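Local coordinates for protein probable starch synthase 4, chloroplastic/amyloplastic (Arabidopsis thaliana, PDB 6GNE) that belongs to the plastid starch synthases, glycosyltransferases of the two-domain GT-B fold, and is seen here with adenosine-5'-diphosphate and glycan bound, at residues K284-K289 against K468-V473; R333-G338 against Q361-H366. All blocks are in the same frame, centred on the assembly; numbering follows the deposited sequence.

Contact 1: residues K284-K289 against K468-V473; sequences KDLQGK and KWMRLV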
loop_
_atom_site.group_PDB
_atom_site.type_symbol
_atom_site.label_atom_id
_atom_site.label_comp_id
_atom_site.label_asym_id
_atom_site.label_seq_id
_atom_site.Cartn_x
_atom_site.Cartn_y
_atom_site.Cartn_z
ATOM N N LYS A 284 6.177 -21.008 17.154
ATOM C CA LYS A 284 6.468 -22.140 18.025
ATOM C C LYS A 284 5.228 -22.790 18.649
ATOM O O LYS A 284 5.375 -23.785 19.365
ATOM C CB LYS A 284 7.415 -21.756 19.173
ATOM C CG LYS A 284 8.441 -20.662 18.974
ATOM C CD LYS A 284 9.816 -21.194 18.587
ATOM C CE LYS A 284 9.932 -21.381 17.068
ATOM N NZ LYS A 284 11.297 -21.806 16.657
ATOM N N ASP A 285 4.025 -22.289 18.375
ATOM C CA ASP A 285 2.807 -22.785 19.049
ATOM C C ASP A 285 1.558 -22.374 18.251
ATOM O O ASP A 285 1.048 -21.271 18.412
ATOM C CB ASP A 285 2.776 -22.245 20.506
ATOM C CG ASP A 285 1.491 -22.578 21.267
ATOM O OD1 ASP A 285 0.771 -23.559 20.959
ATOM O OD2 ASP A 285 1.205 -21.823 22.209
ATOM N N LEU A 286 1.084 -23.272 17.393
ATOM C CA LEU A 286 -0.015 -23.003 16.475
ATOM C C LEU A 286 -1.416 -23.323 17.015
ATOM O O LEU A 286 -2.419 -23.150 16.325
ATOM C CB LEU A 286 0.227 -23.813 15.208
ATOM C CG LEU A 286 1.568 -23.596 14.528
ATOM C CD1 LEU A 286 1.770 -24.656 13.451
ATOM C CD2 LEU A 286 1.621 -22.180 13.992
ATOM N N GLN A 287 -1.484 -23.851 18.215
ATOM C CA GLN A 287 -2.719 -24.001 18.994
ATOM C C GLN A 287 -3.740 -22.907 18.669
ATOM O O GLN A 287 -4.832 -23.187 18.149
ATOM C CB GLN A 287 -2.361 -23.965 20.493
ATOM C CG GLN A 287 -3.487 -24.186 21.462
ATOM C CD GLN A 287 -3.188 -25.408 22.294
ATOM O OE1 GLN A 287 -3.188 -26.535 21.779
ATOM N NE2 GLN A 287 -2.901 -25.199 23.587
ATOM N N GLY A 288 -3.354 -21.667 18.942
ATOM C CA GLY A 288 -4.202 -20.507 18.738
ATOM C C GLY A 288 -4.637 -20.235 17.309
ATOM O O GLY A 288 -5.638 -19.539 17.104
ATOM N N LYS A 289 -3.894 -20.752 16.318
ATOM C CA LYS A 289 -4.332 -20.676 14.918
ATOM C C LYS A 289 -5.571 -21.539 14.684
ATOM O O LYS A 289 -6.567 -21.014 14.217
ATOM C CB LYS A 289 -3.233 -21.065 13.919
ATOM C CG LYS A 289 -3.541 -20.641 12.491
ATOM C CD LYS A 289 -2.408 -20.969 11.569
ATOM C CE LYS A 289 -2.762 -20.693 10.112
ATOM N NZ LYS A 289 -3.244 -19.310 9.810
ATOM N N LYS A 468 3.998 -32.482 7.591
ATOM C CA LYS A 468 4.827 -31.811 6.576
ATOM C C LYS A 468 4.296 -30.394 6.327
ATOM O O LYS A 468 5.058 -29.424 6.175
ATOM C CB LYS A 468 4.820 -32.600 5.258
ATOM C CG LYS A 468 6.194 -32.956 4.693
ATOM C CD LYS A 468 6.127 -33.286 3.180
ATOM C CE LYS A 468 7.470 -33.150 2.446
ATOM N NZ LYS A 468 7.322 -32.394 1.157
ATOM N N TRP A 469 2.973 -30.301 6.280
ATOM C CA TRP A 469 2.280 -29.041 6.185
ATOM C C TRP A 469 2.556 -28.126 7.365
ATOM O O TRP A 469 2.740 -26.914 7.188
ATOM C CB TRP A 469 0.776 -29.268 6.061
ATOM C CG TRP A 469 0.040 -27.991 5.940
ATOM C CD1 TRP A 469 -0.582 -27.289 6.941
ATOM C CD2 TRP A 469 -0.122 -27.240 4.750
ATOM N NE1 TRP A 469 -1.104 -26.132 6.436
ATOM C CE2 TRP A 469 -0.843 -26.077 5.087
ATOM C CE3 TRP A 469 0.268 -27.441 3.422
ATOM C CZ2 TRP A 469 -1.216 -25.121 4.129
ATOM C CZ3 TRP A 469 -0.079 -26.488 2.478
ATOM C CH2 TRP A 469 -0.845 -25.337 2.838
ATOM N N MET A 470 2.547 -28.696 8.562
ATOM C CA MET A 470 2.770 -27.931 9.794
ATOM C C MET A 470 4.194 -27.332 9.831
ATOM O O MET A 470 4.395 -26.229 10.350
ATOM C CB MET A 470 2.515 -28.830 11.013
ATOM C CG MET A 470 1.997 -28.133 12.248
ATOM S SD MET A 470 1.737 -29.349 13.547
ATOM C CE MET A 470 2.101 -28.346 15.017
ATOM N N ARG A 471 5.155 -28.048 9.241
ATOM C CA ARG A 471 6.508 -27.524 9.091
ATOM C C ARG A 471 6.571 -26.349 8.150
ATOM O O ARG A 471 7.330 -25.422 8.392
ATOM C CB ARG A 471 7.470 -28.605 8.594
ATOM C CG ARG A 471 8.045 -29.474 9.671
ATOM C CD ARG A 471 9.184 -30.291 9.105
ATOM N NE ARG A 471 9.145 -31.647 9.629
ATOM C CZ ARG A 471 10.123 -32.543 9.479
ATOM N NH1 ARG A 471 11.245 -32.223 8.800
ATOM N NH2 ARG A 471 9.987 -33.756 10.042
ATOM N N LEU A 472 5.794 -26.416 7.071
ATOM C CA LEU A 472 5.718 -25.341 6.109
ATOM C C LEU A 472 5.151 -24.073 6.773
ATOM O O LEU A 472 5.696 -22.965 6.548
ATOM C CB LEU A 472 4.873 -25.751 4.884
ATOM C CG LEU A 472 4.731 -24.697 3.783
ATOM C CD1 LEU A 472 6.083 -24.228 3.234
ATOM C CD2 LEU A 472 3.893 -25.274 2.652
ATOM N N VAL A 473 4.098 -24.239 7.595
ATOM C CA VAL A 473 3.520 -23.145 8.374
ATOM C C VAL A 473 4.566 -22.544 9.322
ATOM O O VAL A 473 4.778 -21.320 9.318
ATOM C CB VAL A 473 2.282 -23.591 9.186
ATOM C CG1 VAL A 473 1.800 -22.482 10.103
ATOM C CG2 VAL A 473 1.130 -23.995 8.279
#
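Leu-286 reaches across to the side of helix 466-477 and meets Met-470 and Val-473 there, a purely apolar touch with no hydrogen bond between the two segments. Its CB already points at the helix. From CB the chain runs with CG anti to the carbonyl carbon (chi1 -55°), which carries the branch point outward and presents both methyls to the helix. CD1 does most of the touching: it lies 3.7 Å from Met-470 CG, with Met-470 CE and Val-473 CG1 a little farther off. The other methyl, CD2, has one partner across the contact, Val-473 CG1 at 3.9 Å. That valine methyl therefore sits against both arms of the leucine fork. Met-470 approaches differently: its CB is turned to the flank, but the chain bends at chi3 (148°), bringing CE round to CD1. The leucine and methionine side chains slide past each other in opposite directions. The methionine lies on the exposed side of the contact, whereas Val-473 is buried.

Behind the leucine, the backbone is held by a hydrogen bond from Lys-289 N to Leu-286 O at 2.8 Å. Lys-289 itself stretches inward, nearly straight as far as CE, and its buried NZ donates to the carbonyl oxygens of Ala-385, Ser-387 and Tyr-409. On the other segment, Trp-469 packs edge-to-face with Tyr-462, and Leu-472 rests on Ile-428. The arrangement is an apolar contact between the segment leading into helix 287-300 and the side of helix 466-477, at the edge of the C-terminal Rossmann-like domain of a GT-B protein.

Contact 2: residues R333-G338 against Q361-H366; sequences RTLELG and QQFKSH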
loop_
_atom_site.group_PDB
_atom_site.type_symbol
_atom_site.label_atom_id
_atom_site.label_comp_id
_atom_site.label_asym_id
_atom_site.label_seq_id
_atom_site.Cartn_x
_atom_site.Cartn_y
_atom_site.Cartn_z
ATOM N N ARG A 333 -13.957 -23.143 -7.296
ATOM C CA ARG A 333 -13.002 -24.231 -7.367
ATOM C C ARG A 333 -12.661 -24.775 -5.966
ATOM O O ARG A 333 -12.538 -25.994 -5.760
ATOM C CB ARG A 333 -11.730 -23.775 -8.088
ATOM C CG ARG A 333 -10.776 -24.905 -8.432
ATOM C CD ARG A 333 -11.480 -25.955 -9.279
ATOM N NE ARG A 333 -10.529 -26.814 -9.957
ATOM C CZ ARG A 333 -10.854 -27.739 -10.848
ATOM N NH1 ARG A 333 -12.119 -27.954 -11.177
ATOM N NH2 ARG A 333 -9.905 -28.440 -11.438
ATOM N N THR A 334 -12.482 -23.850 -5.030
ATOM C CA THR A 334 -12.216 -24.173 -3.654
ATOM C C THR A 334 -13.318 -25.062 -3.121
ATOM O O THR A 334 -13.041 -26.077 -2.472
ATOM C CB THR A 334 -12.114 -22.905 -2.803
ATOM O OG1 THR A 334 -10.934 -22.179 -3.153
ATOM C CG2 THR A 334 -12.066 -23.243 -1.327
ATOM N N LEU A 335 -14.549 -24.652 -3.373
ATOM C CA LEU A 335 -15.700 -25.427 -3.014
ATOM C C LEU A 335 -15.700 -26.819 -3.715
ATOM O O LEU A 335 -15.930 -27.842 -3.071
ATOM C CB LEU A 335 -16.945 -24.641 -3.387
ATOM C CG LEU A 335 -18.293 -25.252 -3.060
ATOM C CD1 LEU A 335 -18.411 -25.434 -1.561
ATOM C CD2 LEU A 335 -19.399 -24.388 -3.567
ATOM N N GLU A 336 -15.422 -26.855 -5.011
ATOM C CA GLU A 336 -15.380 -28.104 -5.761
ATOM C C GLU A 336 -14.345 -29.090 -5.183
ATOM O O GLU A 336 -14.592 -30.292 -5.114
ATOM C CB GLU A 336 -15.073 -27.811 -7.237
ATOM C CG GLU A 336 -15.110 -29.033 -8.141
ATOM C CD GLU A 336 -14.960 -28.688 -9.608
ATOM O OE1 GLU A 336 -14.591 -27.536 -9.956
ATOM O OE2 GLU A 336 -15.148 -29.600 -10.424
ATOM N N LEU A 337 -13.213 -28.540 -4.749
ATOM C CA LEU A 337 -12.108 -29.322 -4.209
ATOM C C LEU A 337 -12.303 -29.727 -2.736
ATOM O O LEU A 337 -11.420 -30.384 -2.172
ATOM C CB LEU A 337 -10.780 -28.564 -4.374
ATOM C CG LEU A 337 -9.869 -28.889 -5.574
ATOM C CD1 LEU A 337 -10.624 -29.006 -6.867
ATOM C CD2 LEU A 337 -8.800 -27.813 -5.721
ATOM N N GLY A 338 -13.432 -29.337 -2.120
ATOM C CA GLY A 338 -13.768 -29.712 -0.757
ATOM C C GLY A 338 -13.191 -28.809 0.321
ATOM O O GLY A 338 -12.966 -29.265 1.435
ATOM N N GLN A 361 -25.272 -13.661 -2.351
ATOM C CA GLN A 361 -26.642 -14.150 -2.143
ATOM C C GLN A 361 -26.814 -15.651 -2.359
ATOM O O GLN A 361 -27.499 -16.369 -1.598
ATOM C CB GLN A 361 -27.609 -13.472 -3.165
ATOM C CG GLN A 361 -28.487 -12.345 -2.635
ATOM C CD GLN A 361 -27.746 -11.013 -2.480
ATOM O OE1 GLN A 361 -27.923 -10.090 -3.294
ATOM N NE2 GLN A 361 -26.875 -10.920 -1.446
ATOM N N GLN A 362 -26.182 -16.101 -3.441
ATOM C CA GLN A 362 -26.062 -17.528 -3.781
ATOM C C GLN A 362 -25.583 -18.393 -2.575
ATOM O O GLN A 362 -26.008 -19.550 -2.421
ATOM C CB GLN A 362 -25.112 -17.668 -4.984
ATOM C CG GLN A 362 -25.347 -18.877 -5.875
ATOM C CD GLN A 362 -24.663 -18.752 -7.232
ATOM O OE1 GLN A 362 -25.232 -18.247 -8.181
ATOM N NE2 GLN A 362 -23.444 -19.216 -7.323
ATOM N N PHE A 363 -24.721 -17.805 -1.729
ATOM C CA PHE A 363 -24.129 -18.468 -0.554
ATOM C C PHE A 363 -24.507 -17.867 0.828
ATOM O O PHE A 363 -23.797 -18.104 1.807
ATOM C CB PHE A 363 -22.581 -18.487 -0.710
ATOM C CG PHE A 363 -22.069 -19.299 -1.901
ATOM C CD1 PHE A 363 -22.207 -20.686 -1.952
ATOM C CD2 PHE A 363 -21.417 -18.684 -2.952
ATOM C CE1 PHE A 363 -21.754 -21.418 -3.049
ATOM C CE2 PHE A 363 -20.931 -19.413 -4.032
ATOM C CZ PHE A 363 -21.124 -20.770 -4.096
ATOM N N LYS A 364 -25.620 -17.131 0.921
ATOM C CA LYS A 364 -26.040 -16.399 2.177
ATOM C C LYS A 364 -25.640 -17.065 3.504
ATOM O O LYS A 364 -24.913 -16.463 4.336
ATOM C CB LYS A 364 -27.570 -16.203 2.222
ATOM C CG LYS A 364 -28.170 -15.010 1.474
ATOM C CD LYS A 364 -29.706 -15.099 1.522
ATOM C CE LYS A 364 -30.383 -14.354 0.382
ATOM N NZ LYS A 364 -30.304 -12.873 0.540
ATOM N N SER A 365 -26.154 -18.287 3.692
ATOM C CA SER A 365 -25.847 -19.116 4.877
ATOM C C SER A 365 -25.390 -20.512 4.455
ATOM O O SER A 365 -25.830 -21.514 5.008
ATOM C CB SER A 365 -27.034 -19.183 5.830
ATOM O OG SER A 365 -28.156 -19.673 5.144
ATOM N N HIS A 366 -24.509 -20.558 3.455
ATOM C CA HIS A 366 -23.851 -21.796 3.046
ATOM C C HIS A 366 -22.860 -22.215 4.127
ATOM O O HIS A 366 -22.250 -21.374 4.811
ATOM C CB HIS A 366 -23.085 -21.613 1.720
ATOM C CG HIS A 366 -22.777 -22.895 1.011
ATOM N ND1 HIS A 366 -21.515 -23.443 0.985
ATOM C CD2 HIS A 366 -23.567 -23.741 0.308
ATOM C CE1 HIS A 366 -21.536 -24.567 0.295
ATOM N NE2 HIS A 366 -22.766 -24.762 -0.145
#
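His-366 N bonds to Phe-363 O at 3.0 Å, closing a tight turn just past helix 350-362 and bringing together the two rings that receive Leu-335. Phe-363 CD1 stands 3.7 Å above one face of the His-366 imidazole, offset toward its rim. Leu-335 comes from the opposite direction, off the last turn of helix 324-336. With CG anti to the backbone N (chi1 -178°), its fork extends away from the helix and divides between the rings: CD2 lies 3.8 Å from Phe-363 CE1 and slightly farther from CZ, while CD1 lies 3.7 Å from His-366 CE1. Both approaches are oblique.

The leucine's helix ends in a Schellman motif, in which Gly-338 takes a positive phi (86°). On the helix surface Arg-333 NH1 makes a salt bridge with Glu-336 OE1 at 2.8 Å, although its hydrogen bond is bent and weak. Thr-334 and Leu-337 pack on Phe-459 of helix 448-464.

The imidazole is also fixed from outside: its ND1 accepts a hydrogen bond from the backbone N of His-368, consistent with a neutral ring protonated on NE2. The contact packs the C-terminal ends of neighbouring helices 324-336 and 350-362 of the Rossmann-like domain. With no hydrogen bond across the segments, the attraction is van der Waals packing of one aliphatic fork against two rings, the phenylalanine buried and the histidine nearer the surface.

Overall arrangement
Both contacts belong to the C-terminal half of the GT-B architecture, built round the parallel six-stranded sheet. Their centres are 26 Å apart and their nearest atoms about 12 Å, so they do not touch. Along the chain, segment 284-289 comes first, then both segments of contact 2, and last 468-473. Contact 1 is thus long-range in sequence, whereas contact 2 is local, between helices 324-336 and 350-362, which lie in the successive beta-alpha-beta crossovers from strand 311-317 through 340-346 to edge strand 369-372. Contact 1 joins helices from before and after the sheet strands; contact 2 packs neighbouring helices between them.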